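PDB 2GHS: AGR_C_1268p from Agrobacterium tumefaciens str. C58, which probably hydrolyses sugar lactones as a metal-dependent gluconolactonase of the SMP-30/regucalcin family. Local coordinates for residues A125-D130 against I149-R154; K102-S107 against G145-G150; H86-M91 against G119-H124; S162-H165 against K170-K173. All coordinates share one frame; numbering follows the deposited sequence.

Contact 1: A125-D130 against I149-R154; sequences AELESD and IGTMGR. With K (potassium ion), chain B.
Glu128 and Thr151 approach each other from opposite directions and meet through one hydrogen bond. Thr151 OG1 donates to Glu128 OE2 at 2.8 Å. The hydroxyl lies above the carboxylate plane, about 46° out of it. Beyond CG the Glu128 chain is extended (chi2 -168°), which carries the carboxylate across to the strand. OE2 also takes a hydrogen bond from Tyr164 OH, so two hydroxyls hold this oxygen. The other oxygen, Glu128 OE1, accepts from water 1 at 3.0 Å.

That water links the side chain to the bound potassium ion, which it meets at 2.8 Å. The backbone of the same residue binds the ion directly, with Glu128 O at 2.8 Å. The carbonyl oxygens of Asp108, Leu131 and Asn134 complete the protein part of the site. The carboxylate therefore acts as a second shell, and its charge would probably favour a cation here.

Beside this polar pair, Leu127 crosses Ile149 at a slant. Its CD2 touches Ile149 CG2 at 4.0 Å. Leu127 N donates to Ser129 OG at 3.1 Å, which ties the turn back on itself.

Residues 125-130 leave strand 121-125 and enter the loop before strand 134-141. They lie over strand 147-153, with strand 161-167 alongside and Leu111 of strand 110-115 against Leu127.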
loop_
_atom_site.group_PDB
_atom_site.type_symbol
_atom_site.label_atom_id
_atom_site.label_comp_id
_atom_site.label_asym_id
_atom_site.label_seq_id
_atom_site.Cartn_x
_atom_site.Cartn_y
_atom_site.Cartn_z
ATOM N N ALA A 125 10.996 12.649 -11.020
ATOM C CA ALA A 125 10.004 13.004 -12.011
ATOM C C ALA A 125 8.854 13.752 -11.357
ATOM O O ALA A 125 8.496 13.476 -10.233
ATOM C CB ALA A 125 9.497 11.731 -12.704
ATOM N N GLU A 126 8.255 14.684 -12.089
ATOM C CA GLU A 126 7.058 15.369 -11.592
ATOM C C GLU A 126 5.877 14.363 -11.530
ATOM O O GLU A 126 5.796 13.442 -12.332
ATOM C CB GLU A 126 6.755 16.644 -12.417
ATOM C CG GLU A 126 7.822 17.739 -12.141
ATOM C CD GLU A 126 7.578 19.115 -12.757
ATOM O OE1 GLU A 126 6.561 19.299 -13.451
ATOM O OE2 GLU A 126 8.431 20.018 -12.507
ATOM N N LEU A 127 4.963 14.531 -10.576
ATOM C CA LEU A 127 3.760 13.717 -10.493
ATOM C C LEU A 127 2.731 14.612 -9.864
ATOM O O LEU A 127 2.794 14.870 -8.639
ATOM C CB LEU A 127 3.985 12.475 -9.611
ATOM C CG LEU A 127 2.813 11.495 -9.444
ATOM C CD1 LEU A 127 2.538 10.836 -10.750
ATOM C CD2 LEU A 127 3.162 10.507 -8.326
ATOM N N GLU A 128 1.834 15.151 -10.699
ATOM C CA GLU A 128 0.860 16.133 -10.231
ATOM C C GLU A 128 1.530 17.179 -9.364
ATOM O O GLU A 128 0.979 17.661 -8.363
ATOM C CB GLU A 128 -0.265 15.418 -9.477
ATOM C CG GLU A 128 -1.088 14.522 -10.393
ATOM C CD GLU A 128 -2.377 14.019 -9.759
ATOM O OE1 GLU A 128 -2.654 14.313 -8.573
ATOM O OE2 GLU A 128 -3.125 13.307 -10.461
ATOM N N SER A 129 2.711 17.600 -9.815
ATOM C CA SER A 129 3.521 18.549 -9.075
ATOM C C SER A 129 2.971 19.968 -9.168
ATOM O O SER A 129 3.412 20.858 -8.447
ATOM C CB SER A 129 4.964 18.513 -9.560
ATOM O OG SER A 129 5.589 17.253 -9.302
ATOM N N ASP A 130 2.057 20.203 -10.112
ATOM C CA ASP A 130 1.342 21.459 -10.261
ATOM C C ASP A 130 -0.109 21.421 -9.797
ATOM O O ASP A 130 -0.884 22.359 -10.110
ATOM C CB ASP A 130 1.386 21.848 -11.727
ATOM C CG ASP A 130 0.749 20.786 -12.649
ATOM O OD1 ASP A 130 0.481 19.610 -12.233
ATOM O OD2 ASP A 130 0.525 21.146 -13.831
ATOM N N ILE A 149 1.129 4.078 -9.360
ATOM C CA ILE A 149 0.900 4.967 -8.263
ATOM C C ILE A 149 -0.406 5.743 -8.448
ATOM O O ILE A 149 -0.665 6.285 -9.525
ATOM C CB ILE A 149 2.122 5.921 -8.089
ATOM C CG1 ILE A 149 1.912 6.891 -6.917
ATOM C CG2 ILE A 149 2.401 6.708 -9.341
ATOM C CD1 ILE A 149 1.916 6.225 -5.572
ATOM N N GLY A 150 -1.201 5.765 -7.384
ATOM C CA GLY A 150 -2.438 6.504 -7.303
ATOM C C GLY A 150 -2.304 7.892 -6.731
ATOM O O GLY A 150 -1.456 8.165 -5.853
ATOM N N THR A 151 -3.166 8.786 -7.204
ATOM C CA THR A 151 -3.276 10.120 -6.619
ATOM C C THR A 151 -4.750 10.393 -6.289
ATOM O O THR A 151 -5.652 9.665 -6.767
ATOM C CB THR A 151 -2.805 11.201 -7.556
ATOM O OG1 THR A 151 -3.659 11.209 -8.704
ATOM C CG2 THR A 151 -1.340 11.011 -7.928
HETATM N N MSE A 152 -5.026 11.444 -5.532
HETATM C CA MSE A 152 -6.402 11.735 -5.082
HETATM C C MSE A 152 -6.502 13.181 -4.671
HETATM O O MSE A 152 -5.503 13.809 -4.311
HETATM C CB MSE A 152 -6.786 10.823 -3.889
HETATM C CG MSE A 152 -5.892 10.997 -2.701
HETATM SE SE MSE A 152 -6.453 9.741 -1.318
HETATM C CE MSE A 152 -8.054 10.613 -0.719
ATOM N N GLY A 153 -7.705 13.745 -4.720
ATOM C CA GLY A 153 -7.899 15.051 -4.073
ATOM C C GLY A 153 -7.641 14.869 -2.593
ATOM O O GLY A 153 -7.949 13.814 -2.023
ATOM N N ARG A 154 -7.083 15.892 -1.934
ATOM C CA ARG A 154 -6.775 15.766 -0.514
ATOM C C ARG A 154 -8.044 15.538 0.341
ATOM O O ARG A 154 -7.929 14.964 1.414
ATOM C CB ARG A 154 -6.020 17.000 -0.021
ATOM C CG ARG A 154 -4.616 17.099 -0.586
ATOM C CD ARG A 154 -3.950 18.402 -0.241
ATOM N NE ARG A 154 -2.647 18.550 -0.905
ATOM C CZ ARG A 154 -1.529 17.973 -0.461
ATOM N NH1 ARG A 154 -1.509 17.256 0.638
ATOM N NH2 ARG A 154 -0.410 18.151 -1.097
HETATM K K K B . -0.021 17.288 -5.827
HETATM O O HOH W 1 -0.870 14.628 -6.179
#

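Contact 2: K102-S107 against G145-G150; sequences KQLIAS and GALWIG
The backbone of Ile149, whose side chain meets Ala106, is bonded to the next strand: Ile149 O accepts a hydrogen bond from Tyr164 N. No hydrogen bond joins residues 102-107 to 145-150. The contact itself is wholly apolar and buried.

The closer pair is Ala106 with Ile149. The tip of the isoleucine, CD1, lies 3.6 Å from Ala106 CB, and CG1 follows at 3.9 Å. Consistent with the small alanine, the CA atoms of Ala106 and Ile149 are 7.6 Å apart, the nearest across the two segments. The second pair is Leu104 with Leu147. Each leucine holds CG opposite its own backbone N (chi1 176° and 173°). The two side chains meet at a slant, one methyl from each: Leu104 CD2 to Leu147 CD2 at 4.1 Å.

These side chains alternate with Ile105 and Trp148, which point to the other faces of their sheets. The contact thus joins the facing sides of two adjacent propeller blades. Strand 102-107 lies between strands 92-99 and 110-115, and strand 147-153 between 134-141 and 161-167. Leu111 of strand 110-115 touches both Ala106 and Leu147, and Val166 of strand 161-167 packs on Ile149.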
loop_
_atom_site.group_PDB
_atom_site.type_symbol
_atom_site.label_atom_id
_atom_site.label_comp_id
_atom_site.label_asym_id
_atom_site.label_seq_id
_atom_site.Cartn_x
_atom_site.Cartn_y
_atom_site.Cartn_z
ATOM N N LYS A 102 19.791 3.307 -2.733
ATOM C CA LYS A 102 18.816 4.239 -3.266
ATOM C C LYS A 102 17.407 3.671 -3.214
ATOM O O LYS A 102 17.183 2.478 -3.447
ATOM C CB LYS A 102 19.145 4.603 -4.716
ATOM C CG LYS A 102 20.491 5.274 -4.963
ATOM C CD LYS A 102 20.403 6.784 -4.738
ATOM N N GLN A 103 16.460 4.559 -2.936
ATOM C CA GLN A 103 15.050 4.256 -2.939
ATOM C C GLN A 103 14.336 5.319 -3.805
ATOM O O GLN A 103 14.855 6.422 -4.026
ATOM C CB GLN A 103 14.490 4.363 -1.530
ATOM C CG GLN A 103 15.075 3.363 -0.553
ATOM C CD GLN A 103 14.797 3.715 0.910
ATOM O OE1 GLN A 103 14.752 4.885 1.278
ATOM N NE2 GLN A 103 14.614 2.703 1.749
ATOM N N LEU A 104 13.122 4.968 -4.231
ATOM C CA LEU A 104 12.165 5.879 -4.921
ATOM C C LEU A 104 10.982 6.126 -3.977
ATOM O O LEU A 104 10.460 5.185 -3.385
ATOM C CB LEU A 104 11.661 5.211 -6.214
ATOM C CG LEU A 104 10.595 6.003 -6.985
ATOM C CD1 LEU A 104 11.132 7.284 -7.592
ATOM C CD2 LEU A 104 9.939 5.148 -8.037
ATOM N N ILE A 105 10.654 7.398 -3.760
ATOM C CA ILE A 105 9.508 7.744 -2.933
ATOM C C ILE A 105 8.516 8.517 -3.781
ATOM O O ILE A 105 8.891 9.481 -4.475
ATOM C CB ILE A 105 9.921 8.629 -1.751
ATOM C CG1 ILE A 105 10.689 7.803 -0.712
ATOM C CG2 ILE A 105 8.689 9.265 -1.138
ATOM C CD1 ILE A 105 11.206 8.613 0.435
ATOM N N ALA A 106 7.252 8.087 -3.739
ATOM C CA ALA A 106 6.152 8.817 -4.367
ATOM C C ALA A 106 5.563 9.722 -3.303
ATOM O O ALA A 106 5.307 9.307 -2.191
ATOM C CB ALA A 106 5.087 7.875 -4.879
ATOM N N SER A 107 5.312 10.965 -3.672
ATOM C CA SER A 107 4.741 11.914 -2.763
ATOM C C SER A 107 3.743 12.825 -3.455
ATOM O O SER A 107 3.576 12.772 -4.692
ATOM C CB SER A 107 5.854 12.783 -2.197
ATOM O OG SER A 107 6.283 13.805 -3.104
ATOM N N GLY A 145 9.600 -3.577 -13.267
ATOM C CA GLY A 145 10.378 -2.458 -12.787
ATOM C C GLY A 145 9.673 -1.134 -12.886
ATOM O O GLY A 145 10.276 -0.091 -12.592
ATOM N N ALA A 146 8.425 -1.157 -13.335
ATOM C CA ALA A 146 7.566 0.034 -13.373
ATOM C C ALA A 146 6.675 0.101 -12.137
ATOM O O ALA A 146 6.240 -0.932 -11.571
ATOM C CB ALA A 146 6.696 -0.012 -14.602
ATOM N N LEU A 147 6.442 1.340 -11.694
ATOM C CA LEU A 147 5.591 1.620 -10.522
ATOM C C LEU A 147 4.184 1.931 -11.036
ATOM O O LEU A 147 4.042 2.646 -12.017
ATOM C CB LEU A 147 6.142 2.865 -9.796
ATOM C CG LEU A 147 5.300 3.434 -8.639
ATOM C CD1 LEU A 147 5.321 2.475 -7.445
ATOM C CD2 LEU A 147 5.830 4.857 -8.201
ATOM N N TRP A 148 3.164 1.455 -10.328
ATOM C CA TRP A 148 1.824 2.006 -10.441
ATOM C C TRP A 148 1.617 2.863 -9.174
ATOM O O TRP A 148 1.828 2.398 -8.040
ATOM C CB TRP A 148 0.756 0.925 -10.503
ATOM C CG TRP A 148 0.551 0.243 -11.811
ATOM C CD1 TRP A 148 1.490 -0.025 -12.784
ATOM C CD2 TRP A 148 -0.647 -0.366 -12.258
ATOM N NE1 TRP A 148 0.925 -0.723 -13.813
ATOM C CE2 TRP A 148 -0.383 -0.948 -13.511
ATOM C CE3 TRP A 148 -1.939 -0.469 -11.724
ATOM C CZ2 TRP A 148 -1.359 -1.619 -14.244
ATOM C CZ3 TRP A 148 -2.897 -1.145 -12.460
ATOM C CH2 TRP A 148 -2.600 -1.691 -13.704
ATOM N N ILE A 149 1.129 4.078 -9.360
ATOM C CA ILE A 149 0.900 4.967 -8.263
ATOM C C ILE A 149 -0.406 5.743 -8.448
ATOM O O ILE A 149 -0.665 6.285 -9.525
ATOM C CB ILE A 149 2.122 5.921 -8.089
ATOM C CG1 ILE A 149 1.912 6.891 -6.917
ATOM C CG2 ILE A 149 2.401 6.708 -9.341
ATOM C CD1 ILE A 149 1.916 6.225 -5.572
ATOM N N GLY A 150 -1.201 5.765 -7.384
ATOM C CA GLY A 150 -2.438 6.504 -7.303
ATOM C C GLY A 150 -2.304 7.892 -6.731
ATOM O O GLY A 150 -1.456 8.165 -5.853
#

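Contact 3: H86-M91 against G119-H124; sequences HALPFM and GVLTLH
Leu121 meets Leu88, Pro89 and Phe90 almost entirely through one methyl group. The tight part of the contact is gathered round that methyl, CD1. Pro89 CD is the nearest atom to it, at 3.5 Å from Leu121 CD1, and Pro89 CG follows at 4.0 Å. Phe90 CZ lies 3.8 Å from Leu121 CD1. The leucine comes to this ring obliquely, from the opposite direction. Its second methyl, Leu121 CD2, reaches the same Phe90 CZ at 4.2 Å.

The ring is held by its own neighbour as well. Pro89 CD sits over the centre of one face of Phe90, 4.1 Å above the plane. With chi1 at 48°, CG of Phe90 stands between the backbone N and the carbonyl carbon, which folds the ring back beneath the proline. The proline and the phenylalanine thus present adjoining surfaces to one leucine methyl.

The packing slackens toward Leu88, whose CD2 stays 4.3 Å from Leu121 CD1. Pro89 is exposed, and so is Val120, so the solvent side runs along the proline and the turn before the strand. On the inner side Phe90 is buried against Phe112, Ile105 and Ser107. No hydrogen bond crosses the contact.

Residues 86-91 take in the end of strand 82-87, the outermost of one blade, and the link (88-91) to strand 92-99, the innermost of the next. Here the link packs on the outermost strand of the blade it enters, a blade-to-blade passage of the six-bladed beta-propeller of this family.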
loop_
_atom_site.group_PDB
_atom_site.type_symbol
_atom_site.label_atom_id
_atom_site.label_comp_id
_atom_site.label_asym_id
_atom_site.label_seq_id
_atom_site.Cartn_x
_atom_site.Cartn_y
_atom_site.Cartn_z
ATOM N N HIS A 86 11.966 9.194 10.019
ATOM C CA HIS A 86 12.647 10.141 9.132
ATOM C C HIS A 86 11.625 11.183 8.702
ATOM O O HIS A 86 10.577 10.841 8.206
ATOM C CB HIS A 86 13.205 9.444 7.899
ATOM C CG HIS A 86 14.105 8.287 8.211
ATOM N ND1 HIS A 86 15.442 8.446 8.503
ATOM C CD2 HIS A 86 13.855 6.952 8.299
ATOM C CE1 HIS A 86 15.981 7.258 8.739
ATOM N NE2 HIS A 86 15.040 6.338 8.627
ATOM N N ALA A 87 11.954 12.436 8.914
ATOM C CA ALA A 87 11.108 13.569 8.565
ATOM C C ALA A 87 11.259 13.920 7.088
ATOM O O ALA A 87 12.364 14.104 6.588
ATOM C CB ALA A 87 11.508 14.749 9.398
ATOM N N LEU A 88 10.129 14.100 6.420
ATOM C CA LEU A 88 10.122 14.431 5.000
ATOM C C LEU A 88 9.568 15.839 4.767
ATOM O O LEU A 88 8.718 16.321 5.537
ATOM C CB LEU A 88 9.200 13.443 4.294
ATOM C CG LEU A 88 9.469 11.962 4.455
ATOM C CD1 LEU A 88 8.380 11.151 3.786
ATOM C CD2 LEU A 88 10.834 11.597 3.865
ATOM N N PRO A 89 10.002 16.488 3.667
ATOM C CA PRO A 89 9.474 17.789 3.314
ATOM C C PRO A 89 8.181 17.669 2.458
ATOM O O PRO A 89 7.796 18.655 1.853
ATOM C CB PRO A 89 10.577 18.370 2.420
ATOM C CG PRO A 89 11.163 17.164 1.745
ATOM C CD PRO A 89 10.974 15.989 2.691
ATOM N N PHE A 90 7.582 16.475 2.369
ATOM C CA PHE A 90 6.412 16.229 1.580
ATOM C C PHE A 90 5.661 15.050 2.191
ATOM O O PHE A 90 6.171 14.397 3.136
ATOM C CB PHE A 90 6.757 16.017 0.090
ATOM C CG PHE A 90 7.885 15.051 -0.172
ATOM C CD1 PHE A 90 7.875 13.785 0.346
ATOM C CD2 PHE A 90 8.984 15.451 -0.923
ATOM C CE1 PHE A 90 8.929 12.872 0.096
ATOM C CE2 PHE A 90 10.010 14.573 -1.166
ATOM C CZ PHE A 90 10.007 13.288 -0.644
HETATM N N MSE A 91 4.466 14.783 1.659
HETATM C CA MSE A 91 3.680 13.655 2.129
HETATM C C MSE A 91 4.020 12.455 1.281
HETATM O O MSE A 91 3.470 12.264 0.196
HETATM C CB MSE A 91 2.157 13.963 2.098
HETATM C CG MSE A 91 1.771 15.043 3.045
HETATM SE SE MSE A 91 -0.193 15.192 3.032
HETATM C CE MSE A 91 -0.425 16.533 4.264
ATOM N N GLY A 119 20.027 10.215 3.479
ATOM C CA GLY A 119 18.635 10.665 3.458
ATOM C C GLY A 119 18.336 11.799 2.494
ATOM O O GLY A 119 17.245 12.362 2.529
ATOM N N VAL A 120 19.313 12.184 1.673
ATOM C CA VAL A 120 19.139 13.241 0.709
ATOM C C VAL A 120 18.094 12.832 -0.323
ATOM O O VAL A 120 18.107 11.695 -0.816
ATOM C CB VAL A 120 20.485 13.606 0.060
ATOM C CG1 VAL A 120 20.301 14.508 -1.145
ATOM C CG2 VAL A 120 21.342 14.242 1.088
ATOM N N LEU A 121 17.187 13.753 -0.625
ATOM C CA LEU A 121 16.092 13.536 -1.558
ATOM C C LEU A 121 16.344 14.425 -2.768
ATOM O O LEU A 121 16.666 15.596 -2.610
ATOM C CB LEU A 121 14.766 13.938 -0.909
ATOM C CG LEU A 121 14.367 13.129 0.324
ATOM C CD1 LEU A 121 13.312 13.871 1.132
ATOM C CD2 LEU A 121 13.837 11.768 -0.062
ATOM N N THR A 122 16.113 13.874 -3.970
ATOM C CA THR A 122 16.360 14.570 -5.241
ATOM C C THR A 122 15.175 14.285 -6.177
ATOM O O THR A 122 14.796 13.112 -6.330
ATOM C CB THR A 122 17.646 14.023 -5.906
ATOM O OG1 THR A 122 18.746 13.997 -4.974
ATOM C CG2 THR A 122 18.026 14.857 -7.097
ATOM N N LEU A 123 14.576 15.317 -6.796
ATOM C CA LEU A 123 13.477 15.065 -7.737
ATOM C C LEU A 123 13.877 14.100 -8.864
ATOM O O LEU A 123 14.953 14.259 -9.485
ATOM C CB LEU A 123 12.947 16.358 -8.359
ATOM C CG LEU A 123 11.740 16.202 -9.284
ATOM C CD1 LEU A 123 10.470 15.907 -8.518
ATOM C CD2 LEU A 123 11.638 17.484 -10.059
ATOM N N HIS A 124 13.030 13.104 -9.114
ATOM C CA HIS A 124 13.191 12.105 -10.180
ATOM C C HIS A 124 12.252 12.396 -11.352
ATOM O O HIS A 124 12.653 12.381 -12.522
ATOM C CB HIS A 124 12.904 10.713 -9.608
ATOM C CG HIS A 124 12.892 9.614 -10.622
ATOM N ND1 HIS A 124 13.997 9.305 -11.389
ATOM C CD2 HIS A 124 11.922 8.743 -10.986
ATOM C CE1 HIS A 124 13.690 8.295 -12.194
ATOM N NE2 HIS A 124 12.443 7.924 -11.957
#

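Contact 4: S162-H165 against K170-K173; sequences SIYH and KVTK
His165 and Thr172 form an antiparallel hydrogen-bonded pair, joined by two backbone hydrogen bonds. His165 N donates to Thr172 O at 2.8 Å, almost straight at 176°. Thr172 N donates back to His165 O, also at 2.8 Å. Water 2 adds a bridge between their side chains. It lies in the plane of the imidazole at its edge, 2.8 Å from His165 ND1. It also bonds Thr172 OG1 and donates to the carbonyl of Lys170.

Tyr164 and Lys173 make the adjacent non-hydrogen-bonded pair, on the other face. Here packing takes over. The lysine bends at chi3 (-77°), and its far end passes the phenol, with CE 3.6 Å from Tyr164 OH. Its ammonium group then makes a weak hydrogen bond to Ser162: Lys173 NZ to Ser162 OG is 3.3 Å. From the opposite side of the Tyr164 ring plane to Lys173, Val171 CG1 comes to 3.6 Å from Tyr164 CD2. The ring thus lies between the valine and the lysine.

The strands 161-167 and 170-186 form a beta hairpin within one sheet. His165 NE2 is hydrogen-bonded to Thr212 O, a carbonyl that can only accept, so NE2 probably carries a proton. Tyr164 OH is spoken for by Glu128. The aliphatic part of Lys173 shields the tyrosine, while its charge probably remains largely hydrated.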
loop_
_atom_site.group_PDB
_atom_site.type_symbol
_atom_site.label_atom_id
_atom_site.label_comp_id
_atom_site.label_asym_id
_atom_site.label_seq_id
_atom_site.Cartn_x
_atom_site.Cartn_y
_atom_site.Cartn_z
ATOM N N SER A 162 -6.289 9.682 -10.065
ATOM C CA SER A 162 -5.842 8.883 -11.198
ATOM C C SER A 162 -4.856 7.801 -10.734
ATOM O O SER A 162 -4.365 7.845 -9.599
ATOM C CB SER A 162 -5.104 9.778 -12.188
ATOM O OG SER A 162 -5.947 10.843 -12.612
ATOM N N ILE A 163 -4.580 6.866 -11.627
ATOM C CA ILE A 163 -3.513 5.878 -11.475
ATOM C C ILE A 163 -2.569 6.082 -12.639
ATOM O O ILE A 163 -2.980 6.125 -13.810
ATOM C CB ILE A 163 -4.013 4.440 -11.390
ATOM C CG1 ILE A 163 -4.797 4.305 -10.087
ATOM C CG2 ILE A 163 -2.859 3.452 -11.420
ATOM C CD1 ILE A 163 -5.486 2.953 -9.900
ATOM N N TYR A 164 -1.303 6.239 -12.272
ATOM C CA TYR A 164 -0.196 6.394 -13.234
ATOM C C TYR A 164 0.782 5.234 -13.216
ATOM O O TYR A 164 0.973 4.590 -12.190
ATOM C CB TYR A 164 0.613 7.651 -12.909
ATOM C CG TYR A 164 -0.184 8.955 -12.916
ATOM C CD1 TYR A 164 -0.863 9.371 -11.795
ATOM C CD2 TYR A 164 -0.248 9.751 -14.037
ATOM C CE1 TYR A 164 -1.571 10.560 -11.781
ATOM C CE2 TYR A 164 -0.958 10.926 -14.039
ATOM C CZ TYR A 164 -1.612 11.331 -12.893
ATOM O OH TYR A 164 -2.327 12.534 -12.908
ATOM N N HIS A 165 1.439 5.052 -14.365
ATOM C CA HIS A 165 2.530 4.111 -14.576
ATOM C C HIS A 165 3.780 4.928 -14.708
ATOM O O HIS A 165 3.781 5.932 -15.448
ATOM C CB HIS A 165 2.211 3.388 -15.873
ATOM C CG HIS A 165 3.258 2.455 -16.382
ATOM N ND1 HIS A 165 4.315 2.867 -17.165
ATOM C CD2 HIS A 165 3.321 1.098 -16.356
ATOM C CE1 HIS A 165 5.013 1.807 -17.549
ATOM N NE2 HIS A 165 4.433 0.721 -17.069
ATOM N N LYS A 170 9.458 8.149 -16.803
ATOM C CA LYS A 170 8.394 8.520 -17.704
ATOM C C LYS A 170 7.040 8.185 -17.064
ATOM O O LYS A 170 6.763 7.037 -16.716
ATOM C CB LYS A 170 8.511 7.794 -19.020
ATOM C CG LYS A 170 7.495 8.307 -20.057
ATOM C CD LYS A 170 7.655 7.568 -21.368
ATOM C CE LYS A 170 6.520 7.899 -22.327
ATOM N NZ LYS A 170 6.867 7.483 -23.719
ATOM N N VAL A 171 6.208 9.213 -16.904
ATOM C CA VAL A 171 4.890 9.033 -16.257
ATOM C C VAL A 171 3.762 8.985 -17.304
ATOM O O VAL A 171 3.664 9.893 -18.152
ATOM C CB VAL A 171 4.661 10.180 -15.244
ATOM C CG1 VAL A 171 3.304 10.033 -14.570
ATOM C CG2 VAL A 171 5.771 10.198 -14.181
ATOM N N THR A 172 2.940 7.929 -17.251
ATOM C CA THR A 172 1.811 7.702 -18.179
ATOM C C THR A 172 0.523 7.470 -17.379
ATOM O O THR A 172 0.524 6.589 -16.503
ATOM C CB THR A 172 2.045 6.444 -19.030
ATOM O OG1 THR A 172 3.265 6.579 -19.753
ATOM C CG2 THR A 172 0.907 6.219 -20.007
ATOM N N LYS A 173 -0.548 8.242 -17.624
ATOM C CA LYS A 173 -1.807 8.012 -16.906
ATOM C C LYS A 173 -2.483 6.746 -17.456
ATOM O O LYS A 173 -2.581 6.558 -18.649
ATOM C CB LYS A 173 -2.761 9.212 -17.001
ATOM C CG LYS A 173 -3.957 9.093 -16.078
ATOM C CD LYS A 173 -4.927 10.243 -16.241
ATOM C CE LYS A 173 -4.486 11.494 -15.603
ATOM N NZ LYS A 173 -5.678 12.383 -15.516
HETATM O O HOH W 2 5.190 5.279 -18.193
#

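In the fold
From the N terminus, contact 3 comes first: the passage out of strand 82-87 is joined to strand 121-125, closing a loop round the blade formed by strands 92-99 to 121-125. Contact 2 starts within that loop and ends beyond it, so the two cross. It ties this blade to the following one. Contact 1 opens after contact 3 has closed and ends on strand 147-153, which contact 2 also uses. The pair thus fastens the same strand twice. Contact 4 follows in series as a short hairpin. Strand 161-167 lies beside strand 147-153, and Tyr164 connects contact 4 to contact 1 near the potassium ion.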